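Local structure of diaminopimelate decarboxylase (Helicobacter pylori, 2QGH) at residues A[81-92]-A[100-109]; A[160-171]-A[205-215]. The protein catalyses the PLP-dependent decarboxylation of meso-diaminopimelate to L-lysine, the last step of lysine biosynthesis by the diaminopimelate route. One frame throughout, in Å; residues are numbered along the deposited sequence.

Contact 1: residues A[81-92]-A[100-109]; sequences ESGADCVSIGEI and IKPYRIVFSG. With PLP (pyridoxal-5'-phosphate), chain B.
A84, D85 and C86 pair in parallel with I105, V106 and F107, joining neighbouring strands of the closed eight-stranded barrel through the beta-alpha-beta unit completed by helix 89-97. Four backbone bonds zip the edges together, among them C86 N to V106 O at 2.8 Å. On the face of A84, C86, I105 and F107, turned to the surrounding helices, the F107 side chain lies at about a right angle to that of I92 and also packs on helix 114-122. With CG anti to the backbone N (chi1 -172°), the ring reaches I92, whose CD1 sits over one face, 3.9 Å from the F107 ring centroid, as a CH-pi contact; V87 O lies at the ring edge, in its plane. A84 CB packs against I100 CD1 at 3.8 Å. At the strands' start, the R104 guanidinium is sandwiched between Y103 CE1 over one face and E81 O over the other, and E81 OE2 bridges to R104 NH2 at 3.6 Å, the two charged planes 58° apart. D85 points to the opposite face, into the cofactor pocket: OD2 forms a salt bridge with K66 and lies 3.2 Å from PLP N1, while a water links D85 OD1, at 2.7 Å, to S108 OG.

Contact 2: residues A[160-171]-A[205-215]; sequences IDAKTHPYISTG and HIGSQLLDLEP. With PLP (pyridoxal-5'-phosphate), chain B; LYS (lysine), chain C.
T164 and T170 each give a hydroxyl to a carbonyl of the segment 205-215. T164 OG1, anti to its own backbone nitrogen (chi1 -177°), bonds nearly head-on to S208 O at 2.7 Å, whereas T170 OG1 reaches H205 O at 2.9 Å from above the carbonyl plane. Backbone bonds tie the same loops: S208 N donates to I168 O at 2.7 Å, and I206 O receives T170 N together with a weaker bond from G171 N. A water also donates to I206 O and to I160 O. Apolar contact centres on A162, whose CB is pressed tightly against L210 CD2 at 3.5 Å, the P215 ring packing against the neighbouring backbone. Charge enters at the surface, where K163 NZ and D212 OD1 form a long salt bridge. Ligand contacts come from H205, S208 and I168: PLP C3 lies over one face of the H205 ring, whose other face G207 N backs; S208 OG donates to PLP O3P at 2.7 Å and also bonds R282; I168 CG2 meets the bound lysine at CA, 3.5 Å away. Loops after strands 150-155 and 197-203 thus line the cofactor site of a fold-type III (alanine racemase-like) PLP-binding (beta/alpha)8 barrel.

Contact 1 comes first along the chain and all of contact 2 follows it, yet both belong to the same eight-stranded parallel barrel of the pyridoxal-binding domain. Contact 1 pairs the second and third strands, 83-86 and 105-107; contact 2 joins the loops that follow the fifth and sixth, 150-155 and 197-203. Their centres lie about 23 Å apart and their nearest atoms about 7 Å; they do not touch, but both meet PLP, one from the strand side and one from the loops. Both also reach the second subunit. The pair illustrates how a barrel assembles one active site from segments distant in sequence, here beside a dimer interface.

Contact 1: residues A[81-92]-A[100-109]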
loop_
_atom_site.group_PDB
_atom_site.type_symbol
_atom_site.label_atom_id
_atom_site.label_comp_id
_atom_site.label_asym_id
_atom_site.label_seq_id
_atom_site.Cartn_x
_atom_site.Cartn_y
_atom_site.Cartn_z
ATOM N N GLU A 81 -9.101 28.121 10.444
ATOM C CA GLU A 81 -9.432 27.703 11.802
ATOM C C GLU A 81 -10.042 26.319 11.861
ATOM O O GLU A 81 -10.938 26.053 12.657
ATOM C CB GLU A 81 -10.378 28.706 12.465
ATOM C CG GLU A 81 -9.757 30.061 12.739
ATOM C CD GLU A 81 -10.549 30.839 13.767
ATOM O OE1 GLU A 81 -11.774 31.010 13.561
ATOM O OE2 GLU A 81 -9.948 31.273 14.779
ATOM N N SER A 82 -9.538 25.434 11.018
ATOM C CA SER A 82 -10.030 24.071 10.972
ATOM C C SER A 82 -9.533 23.251 12.150
ATOM O O SER A 82 -8.550 23.604 12.800
ATOM C CB SER A 82 -9.588 23.393 9.681
ATOM O OG SER A 82 -9.924 22.021 9.714
ATOM N N GLY A 83 -10.234 22.155 12.414
ATOM C CA GLY A 83 -9.850 21.260 13.484
ATOM C C GLY A 83 -9.154 20.087 12.830
ATOM O O GLY A 83 -8.885 20.127 11.633
ATOM N N ALA A 84 -8.865 19.044 13.595
ATOM C CA ALA A 84 -8.197 17.876 13.030
ATOM C C ALA A 84 -8.605 16.572 13.696
ATOM O O ALA A 84 -8.614 16.467 14.917
ATOM C CB ALA A 84 -6.683 18.047 13.122
ATOM N N ASP A 85 -8.971 15.587 12.886
ATOM C CA ASP A 85 -9.323 14.268 13.409
ATOM C C ASP A 85 -8.081 13.431 13.134
ATOM O O ASP A 85 -7.736 13.175 11.981
ATOM C CB ASP A 85 -10.533 13.693 12.677
ATOM C CG ASP A 85 -10.660 12.192 12.853
ATOM O OD1 ASP A 85 -10.559 11.707 14.003
ATOM O OD2 ASP A 85 -10.871 11.493 11.835
ATOM N N CYS A 86 -7.400 13.038 14.204
ATOM C CA CYS A 86 -6.165 12.271 14.103
ATOM C C CYS A 86 -6.317 10.839 14.593
ATOM O O CYS A 86 -7.182 10.547 15.426
ATOM C CB CYS A 86 -5.074 12.984 14.898
ATOM S SG CYS A 86 -4.823 14.701 14.355
ATOM N N VAL A 87 -5.477 9.943 14.078
ATOM C CA VAL A 87 -5.539 8.544 14.486
ATOM C C VAL A 87 -4.175 8.039 14.951
ATOM O O VAL A 87 -3.994 6.847 15.200
ATOM C CB VAL A 87 -6.099 7.646 13.328
ATOM C CG1 VAL A 87 -5.073 7.532 12.176
ATOM C CG2 VAL A 87 -6.485 6.281 13.869
ATOM N N SER A 88 -3.220 8.952 15.091
ATOM C CA SER A 88 -1.872 8.590 15.534
ATOM C C SER A 88 -1.124 9.810 16.043
ATOM O O SER A 88 -1.474 10.942 15.712
ATOM C CB SER A 88 -1.071 7.984 14.381
ATOM O OG SER A 88 -0.745 8.977 13.419
ATOM N N ILE A 89 -0.087 9.585 16.843
ATOM C CA ILE A 89 0.703 10.696 17.352
ATOM C C ILE A 89 1.312 11.406 16.154
ATOM O O ILE A 89 1.462 12.627 16.155
ATOM C CB ILE A 89 1.823 10.224 18.329
ATOM C CG1 ILE A 89 2.657 11.427 18.783
ATOM C CG2 ILE A 89 2.703 9.177 17.670
ATOM C CD1 ILE A 89 1.835 12.536 19.450
ATOM N N GLY A 90 1.641 10.638 15.119
ATOM C CA GLY A 90 2.211 11.225 13.915
ATOM C C GLY A 90 1.280 12.257 13.286
ATOM O O GLY A 90 1.727 13.317 12.840
ATOM N N GLU A 91 -0.016 11.960 13.247
ATOM C CA GLU A 91 -0.973 12.900 12.674
ATOM C C GLU A 91 -1.194 14.102 13.596
ATOM O O GLU A 91 -1.406 15.222 13.130
ATOM C CB GLU A 91 -2.317 12.209 12.386
ATOM C CG GLU A 91 -2.255 11.133 11.327
ATOM C CD GLU A 91 -3.635 10.653 10.888
ATOM O OE1 GLU A 91 -4.599 10.838 11.657
ATOM O OE2 GLU A 91 -3.755 10.081 9.783
ATOM N N ILE A 92 -1.161 13.868 14.903
ATOM C CA ILE A 92 -1.338 14.947 15.852
ATOM C C ILE A 92 -0.160 15.912 15.699
ATOM O O ILE A 92 -0.342 17.138 15.666
ATOM C CB ILE A 92 -1.400 14.417 17.306
ATOM C CG1 ILE A 92 -2.620 13.510 17.474
ATOM C CG2 ILE A 92 -1.459 15.577 18.292
ATOM C CD1 ILE A 92 -2.827 13.014 18.888
ATOM N N ILE A 100 -2.695 23.938 13.468
ATOM C CA ILE A 100 -4.022 23.629 13.972
ATOM C C ILE A 100 -3.986 23.738 15.492
ATOM O O ILE A 100 -3.028 23.307 16.124
ATOM C CB ILE A 100 -4.466 22.229 13.490
ATOM C CG1 ILE A 100 -4.782 22.310 11.990
ATOM C CG2 ILE A 100 -5.689 21.747 14.269
ATOM C CD1 ILE A 100 -5.077 21.002 11.338
ATOM N N LYS A 101 -5.007 24.362 16.076
ATOM C CA LYS A 101 -5.045 24.530 17.527
ATOM C C LYS A 101 -5.248 23.195 18.224
ATOM O O LYS A 101 -6.086 22.387 17.817
ATOM C CB LYS A 101 -6.172 25.484 17.948
ATOM C CG LYS A 101 -6.112 26.866 17.330
ATOM C CD LYS A 101 -4.838 27.613 17.690
ATOM C CE LYS A 101 -4.877 29.026 17.111
ATOM N NZ LYS A 101 -3.657 29.824 17.428
ATOM N N PRO A 102 -4.471 22.939 19.284
ATOM C CA PRO A 102 -4.617 21.677 20.007
ATOM C C PRO A 102 -6.046 21.410 20.477
ATOM O O PRO A 102 -6.506 20.259 20.443
ATOM C CB PRO A 102 -3.622 21.815 21.165
ATOM C CG PRO A 102 -3.377 23.297 21.270
ATOM C CD PRO A 102 -3.375 23.745 19.845
ATOM N N TYR A 103 -6.756 22.461 20.889
ATOM C CA TYR A 103 -8.131 22.305 21.365
ATOM C C TYR A 103 -9.147 22.007 20.257
ATOM O O TYR A 103 -10.349 21.934 20.513
ATOM C CB TYR A 103 -8.572 23.525 22.207
ATOM C CG TYR A 103 -8.304 24.895 21.607
ATOM C CD1 TYR A 103 -9.082 25.394 20.565
ATOM C CD2 TYR A 103 -7.263 25.695 22.090
ATOM C CE1 TYR A 103 -8.832 26.663 20.012
ATOM C CE2 TYR A 103 -7.000 26.962 21.546
ATOM C CZ TYR A 103 -7.789 27.439 20.509
ATOM O OH TYR A 103 -7.528 28.685 19.965
ATOM N N ARG A 104 -8.661 21.832 19.030
ATOM C CA ARG A 104 -9.525 21.488 17.907
ATOM C C ARG A 104 -9.076 20.135 17.350
ATOM O O ARG A 104 -9.477 19.732 16.257
ATOM C CB ARG A 104 -9.449 22.540 16.791
ATOM C CG ARG A 104 -9.945 23.923 17.173
ATOM C CD ARG A 104 -10.502 24.668 15.970
ATOM N NE ARG A 104 -10.905 26.024 16.337
ATOM C CZ ARG A 104 -10.129 27.100 16.241
ATOM N NH1 ARG A 104 -8.889 27.003 15.774
ATOM N NH2 ARG A 104 -10.586 28.278 16.635
ATOM N N ILE A 105 -8.236 19.442 18.112
ATOM C CA ILE A 105 -7.710 18.139 17.716
ATOM C C ILE A 105 -8.375 16.999 18.473
ATOM O O ILE A 105 -8.386 16.981 19.702
ATOM C CB ILE A 105 -6.176 18.059 17.963
ATOM C CG1 ILE A 105 -5.442 18.950 16.956
ATOM C CG2 ILE A 105 -5.676 16.606 17.841
ATOM C CD1 ILE A 105 -3.950 19.046 17.210
ATOM N N VAL A 106 -8.930 16.049 17.735
ATOM C CA VAL A 106 -9.561 14.896 18.357
ATOM C C VAL A 106 -8.762 13.663 17.933
ATOM O O VAL A 106 -8.339 13.546 16.785
ATOM C CB VAL A 106 -11.051 14.780 17.953
ATOM C CG1 VAL A 106 -11.810 15.978 18.483
ATOM C CG2 VAL A 106 -11.193 14.703 16.448
ATOM N N PHE A 107 -8.557 12.750 18.877
ATOM C CA PHE A 107 -7.750 11.552 18.653
ATOM C C PHE A 107 -8.560 10.259 18.739
ATOM O O PHE A 107 -8.995 9.858 19.816
ATOM C CB PHE A 107 -6.621 11.560 19.694
ATOM C CG PHE A 107 -5.576 10.497 19.510
ATOM C CD1 PHE A 107 -5.538 9.694 18.370
ATOM C CD2 PHE A 107 -4.600 10.321 20.488
ATOM C CE1 PHE A 107 -4.542 8.733 18.207
ATOM C CE2 PHE A 107 -3.597 9.363 20.337
ATOM C CZ PHE A 107 -3.570 8.563 19.187
ATOM N N SER A 108 -8.767 9.624 17.589
ATOM C CA SER A 108 -9.487 8.355 17.507
ATOM C C SER A 108 -8.457 7.243 17.364
ATOM O O SER A 108 -7.261 7.510 17.287
ATOM C CB SER A 108 -10.422 8.337 16.294
ATOM O OG SER A 108 -11.668 8.954 16.591
ATOM N N GLY A 109 -8.914 5.999 17.330
ATOM C CA GLY A 109 -7.983 4.899 17.184
ATOM C C GLY A 109 -8.231 3.746 18.132
ATOM O O GLY A 109 -8.294 3.916 19.358
HETATM N N1 PLP B . -13.537 9.908 11.187
HETATM C C2 PLP B . -13.186 8.579 11.503
HETATM C C2A PLP B . -13.190 8.114 12.906
HETATM C C3 PLP B . -12.797 7.698 10.417
HETATM O O3 PLP B . -12.427 6.391 10.670
HETATM C C4 PLP B . -12.785 8.157 9.100
HETATM C C4A PLP B . -12.634 7.098 8.065
HETATM C C5 PLP B . -13.122 9.483 8.797
HETATM C C6 PLP B . -13.535 10.371 9.863
HETATM C C5A PLP B . -12.920 10.160 7.509
HETATM O O4P PLP B . -13.984 9.826 6.647
HETATM P P PLP B . -14.047 10.330 5.274
HETATM O O1P PLP B . -12.724 10.532 4.473
HETATM O O2P PLP B . -14.807 11.720 5.436
HETATM O O3P PLP B . -14.904 9.274 4.476
HETATM O O HOH W 1 -7.042 25.028 14.447
HETATM O O HOH W 2 -12.091 11.400 16.246
#

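Contact 2: residues A[160-171]-A[205-215]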
loop_
_atom_site.group_PDB
_atom_site.type_symbol
_atom_site.label_atom_id
_atom_site.label_comp_id
_atom_site.label_asym_id
_atom_site.label_seq_id
_atom_site.Cartn_x
_atom_site.Cartn_y
_atom_site.Cartn_z
ATOM N N ILE A 160 -25.126 -0.435 12.484
ATOM C CA ILE A 160 -25.870 -0.057 11.289
ATOM C C ILE A 160 -24.986 -0.171 10.042
ATOM O O ILE A 160 -23.840 0.280 10.028
ATOM C CB ILE A 160 -26.413 1.388 11.395
ATOM C CG1 ILE A 160 -27.340 1.516 12.607
ATOM C CG2 ILE A 160 -27.176 1.751 10.124
ATOM C CD1 ILE A 160 -27.821 2.926 12.861
ATOM N N ASP A 161 -25.534 -0.789 9.000
ATOM C CA ASP A 161 -24.831 -0.984 7.734
ATOM C C ASP A 161 -24.793 0.339 6.960
ATOM O O ASP A 161 -25.831 0.869 6.569
ATOM C CB ASP A 161 -25.564 -2.059 6.921
ATOM C CG ASP A 161 -24.868 -2.392 5.618
ATOM O OD1 ASP A 161 -24.304 -3.503 5.513
ATOM O OD2 ASP A 161 -24.890 -1.546 4.701
ATOM N N ALA A 162 -23.593 0.868 6.737
ATOM C CA ALA A 162 -23.440 2.137 6.025
ATOM C C ALA A 162 -23.691 2.026 4.517
ATOM O O ALA A 162 -23.785 3.039 3.816
ATOM C CB ALA A 162 -22.051 2.705 6.282
ATOM N N LYS A 163 -23.797 0.796 4.024
ATOM C CA LYS A 163 -24.037 0.548 2.607
ATOM C C LYS A 163 -22.915 1.091 1.722
ATOM O O LYS A 163 -23.147 1.927 0.845
ATOM C CB LYS A 163 -25.380 1.158 2.172
ATOM C CG LYS A 163 -26.612 0.478 2.774
ATOM C CD LYS A 163 -27.898 0.994 2.137
ATOM C CE LYS A 163 -27.893 0.752 0.628
ATOM N NZ LYS A 163 -29.154 1.181 -0.044
ATOM N N THR A 164 -21.701 0.602 1.957
ATOM C CA THR A 164 -20.539 1.020 1.190
ATOM C C THR A 164 -19.643 -0.197 0.938
ATOM O O THR A 164 -20.104 -1.338 0.996
ATOM C CB THR A 164 -19.755 2.112 1.958
ATOM O OG1 THR A 164 -18.658 2.576 1.163
ATOM C CG2 THR A 164 -19.237 1.562 3.281
ATOM N N HIS A 165 -18.370 0.042 0.643
ATOM C CA HIS A 165 -17.436 -1.058 0.409
ATOM C C HIS A 165 -17.103 -1.664 1.778
ATOM O O HIS A 165 -16.877 -0.941 2.749
ATOM C CB HIS A 165 -16.161 -0.541 -0.281
ATOM C CG HIS A 165 -15.214 -1.624 -0.703
ATOM N ND1 HIS A 165 -14.590 -2.465 0.198
ATOM C CD2 HIS A 165 -14.785 -2.006 -1.930
ATOM C CE1 HIS A 165 -13.820 -3.316 -0.458
ATOM N NE2 HIS A 165 -13.920 -3.058 -1.750
ATOM N N PRO A 166 -17.082 -3.002 1.874
ATOM C CA PRO A 166 -16.774 -3.639 3.159
ATOM C C PRO A 166 -15.507 -3.127 3.854
ATOM O O PRO A 166 -15.478 -3.004 5.080
ATOM C CB PRO A 166 -16.693 -5.129 2.799
ATOM C CG PRO A 166 -16.324 -5.119 1.331
ATOM C CD PRO A 166 -17.189 -4.008 0.801
ATOM N N TYR A 167 -14.471 -2.819 3.075
ATOM C CA TYR A 167 -13.207 -2.340 3.641
ATOM C C TYR A 167 -13.270 -0.974 4.322
ATOM O O TYR A 167 -12.461 -0.676 5.201
ATOM C CB TYR A 167 -12.112 -2.314 2.567
ATOM C CG TYR A 167 -11.509 -3.670 2.253
ATOM C CD1 TYR A 167 -10.437 -3.783 1.367
ATOM C CD2 TYR A 167 -12.013 -4.841 2.831
ATOM C CE1 TYR A 167 -9.884 -5.022 1.055
ATOM C CE2 TYR A 167 -11.464 -6.091 2.524
ATOM C CZ TYR A 167 -10.400 -6.170 1.634
ATOM O OH TYR A 167 -9.856 -7.392 1.307
ATOM N N ILE A 168 -14.219 -0.144 3.908
ATOM C CA ILE A 168 -14.374 1.180 4.491
ATOM C C ILE A 168 -15.744 1.332 5.159
ATOM O O ILE A 168 -16.226 2.443 5.372
ATOM C CB ILE A 168 -14.205 2.282 3.424
ATOM C CG1 ILE A 168 -15.302 2.150 2.363
ATOM C CG2 ILE A 168 -12.823 2.174 2.780
ATOM C CD1 ILE A 168 -15.338 3.288 1.372
ATOM N N SER A 169 -16.375 0.202 5.460
ATOM C CA SER A 169 -17.665 0.197 6.136
ATOM C C SER A 169 -17.282 -0.142 7.572
ATOM O O SER A 169 -16.664 -1.177 7.820
ATOM C CB SER A 169 -18.570 -0.884 5.554
ATOM O OG SER A 169 -19.899 -0.729 6.015
ATOM N N THR A 170 -17.641 0.719 8.517
ATOM C CA THR A 170 -17.235 0.492 9.898
ATOM C C THR A 170 -18.328 0.555 10.966
ATOM O O THR A 170 -18.031 0.447 12.160
ATOM C CB THR A 170 -16.114 1.505 10.277
ATOM O OG1 THR A 170 -16.616 2.841 10.165
ATOM C CG2 THR A 170 -14.929 1.369 9.334
ATOM N N GLY A 171 -19.583 0.710 10.548
ATOM C CA GLY A 171 -20.676 0.818 11.509
ATOM C C GLY A 171 -21.437 -0.436 11.906
ATOM O O GLY A 171 -22.408 -0.362 12.658
ATOM N N HIS A 205 -19.021 6.689 13.765
ATOM C CA HIS A 205 -18.571 6.774 12.382
ATOM C C HIS A 205 -18.915 5.432 11.752
ATOM O O HIS A 205 -18.252 4.431 12.024
ATOM C CB HIS A 205 -17.065 7.014 12.309
ATOM C CG HIS A 205 -16.563 7.147 10.908
ATOM N ND1 HIS A 205 -16.746 8.290 10.161
ATOM C CD2 HIS A 205 -15.980 6.247 10.082
ATOM C CE1 HIS A 205 -16.300 8.088 8.934
ATOM N NE2 HIS A 205 -15.830 6.856 8.860
ATOM N N ILE A 206 -19.948 5.413 10.912
ATOM C CA ILE A 206 -20.403 4.167 10.300
ATOM C C ILE A 206 -19.783 3.711 8.980
ATOM O O ILE A 206 -20.053 2.589 8.534
ATOM C CB ILE A 206 -21.947 4.169 10.126
ATOM C CG1 ILE A 206 -22.383 5.326 9.228
ATOM C CG2 ILE A 206 -22.618 4.279 11.485
ATOM C CD1 ILE A 206 -23.839 5.265 8.809
ATOM N N GLY A 207 -18.961 4.551 8.353
ATOM C CA GLY A 207 -18.344 4.155 7.098
ATOM C C GLY A 207 -17.799 5.306 6.273
ATOM O O GLY A 207 -17.903 6.470 6.664
ATOM N N SER A 208 -17.219 4.975 5.121
ATOM C CA SER A 208 -16.645 5.973 4.224
ATOM C C SER A 208 -17.232 5.875 2.812
ATOM O O SER A 208 -17.727 4.824 2.407
ATOM C CB SER A 208 -15.121 5.804 4.157
ATOM O OG SER A 208 -14.527 6.838 3.395
ATOM N N GLN A 209 -17.162 6.977 2.070
ATOM C CA GLN A 209 -17.680 7.037 0.706
ATOM C C GLN A 209 -19.151 6.638 0.693
ATOM O O GLN A 209 -19.577 5.815 -0.111
ATOM C CB GLN A 209 -16.856 6.118 -0.206
ATOM C CG GLN A 209 -17.277 6.076 -1.692
ATOM C CD GLN A 209 -17.387 7.450 -2.332
ATOM O OE1 GLN A 209 -16.621 8.356 -2.020
ATOM N NE2 GLN A 209 -18.337 7.602 -3.245
ATOM N N LEU A 210 -19.924 7.238 1.593
ATOM C CA LEU A 210 -21.351 6.949 1.710
ATOM C C LEU A 210 -22.173 7.814 0.760
ATOM O O LEU A 210 -22.007 9.033 0.721
ATOM C CB LEU A 210 -21.818 7.190 3.147
ATOM C CG LEU A 210 -21.034 6.482 4.252
ATOM C CD1 LEU A 210 -21.742 6.685 5.578
ATOM C CD2 LEU A 210 -20.920 5.001 3.940
ATOM N N LEU A 211 -23.059 7.181 -0.003
ATOM C CA LEU A 211 -23.903 7.908 -0.945
ATOM C C LEU A 211 -25.352 7.976 -0.461
ATOM O O LEU A 211 -26.147 8.763 -0.980
ATOM C CB LEU A 211 -23.855 7.257 -2.329
ATOM C CG LEU A 211 -22.581 7.331 -3.187
ATOM C CD1 LEU A 211 -22.138 8.772 -3.376
ATOM C CD2 LEU A 211 -21.492 6.521 -2.540
ATOM N N ASP A 212 -25.698 7.153 0.524
ATOM C CA ASP A 212 -27.057 7.158 1.052
ATOM C C ASP A 212 -27.088 7.833 2.429
ATOM O O ASP A 212 -26.385 7.419 3.352
ATOM C CB ASP A 212 -27.594 5.727 1.148
ATOM C CG ASP A 212 -29.065 5.679 1.539
ATOM O OD1 ASP A 212 -29.587 4.569 1.773
ATOM O OD2 ASP A 212 -29.704 6.753 1.611
ATOM N N LEU A 213 -27.910 8.872 2.559
ATOM C CA LEU A 213 -28.027 9.621 3.810
ATOM C C LEU A 213 -28.876 8.957 4.896
ATOM O O LEU A 213 -28.866 9.403 6.035
ATOM C CB LEU A 213 -28.583 11.021 3.524
ATOM C CG LEU A 213 -28.852 11.936 4.723
ATOM C CD1 LEU A 213 -27.540 12.261 5.416
ATOM C CD2 LEU A 213 -29.537 13.212 4.262
ATOM N N GLU A 214 -29.608 7.901 4.557
ATOM C CA GLU A 214 -30.448 7.231 5.553
ATOM C C GLU A 214 -29.670 6.560 6.675
ATOM O O GLU A 214 -30.003 6.735 7.848
ATOM C CB GLU A 214 -31.377 6.202 4.898
ATOM C CG GLU A 214 -32.519 6.817 4.105
ATOM C CD GLU A 214 -33.599 5.809 3.732
ATOM O OE1 GLU A 214 -34.520 6.182 2.972
ATOM O OE2 GLU A 214 -33.536 4.647 4.197
ATOM N N PRO A 215 -28.626 5.782 6.342
ATOM C CA PRO A 215 -27.864 5.124 7.407
ATOM C C PRO A 215 -27.259 6.117 8.402
ATOM O O PRO A 215 -27.228 5.863 9.605
ATOM C CB PRO A 215 -26.804 4.341 6.638
ATOM C CG PRO A 215 -27.494 4.017 5.363
ATOM C CD PRO A 215 -28.159 5.333 5.022
HETATM N N1 PLP B . -13.537 9.908 11.187
HETATM C C2 PLP B . -13.186 8.579 11.503
HETATM C C2A PLP B . -13.190 8.114 12.906
HETATM C C3 PLP B . -12.797 7.698 10.417
HETATM O O3 PLP B . -12.427 6.391 10.670
HETATM C C4 PLP B . -12.785 8.157 9.100
HETATM C C4A PLP B . -12.634 7.098 8.065
HETATM C C5 PLP B . -13.122 9.483 8.797
HETATM C C6 PLP B . -13.535 10.371 9.863
HETATM C C5A PLP B . -12.920 10.160 7.509
HETATM O O4P PLP B . -13.984 9.826 6.647
HETATM P P PLP B . -14.047 10.330 5.274
HETATM O O1P PLP B . -12.724 10.532 4.473
HETATM O O2P PLP B . -14.807 11.720 5.436
HETATM O O3P PLP B . -14.904 9.274 4.476
HETATM N N LYS C . -8.652 4.361 2.659
HETATM C CA LYS C . -10.095 4.274 2.273
HETATM C C LYS C . -10.283 4.706 0.818
HETATM O O LYS C . -9.256 4.819 0.120
HETATM C CB LYS C . -10.940 5.157 3.209
HETATM C CG LYS C . -10.942 4.671 4.651
HETATM C CD LYS C . -11.460 5.716 5.621
HETATM C CE LYS C . -11.452 5.156 7.042
HETATM N NZ LYS C . -11.781 6.153 8.116
HETATM O OXT LYS C . -11.440 4.922 0.393
HETATM O O HOH W 3 -21.548 -0.038 8.604
#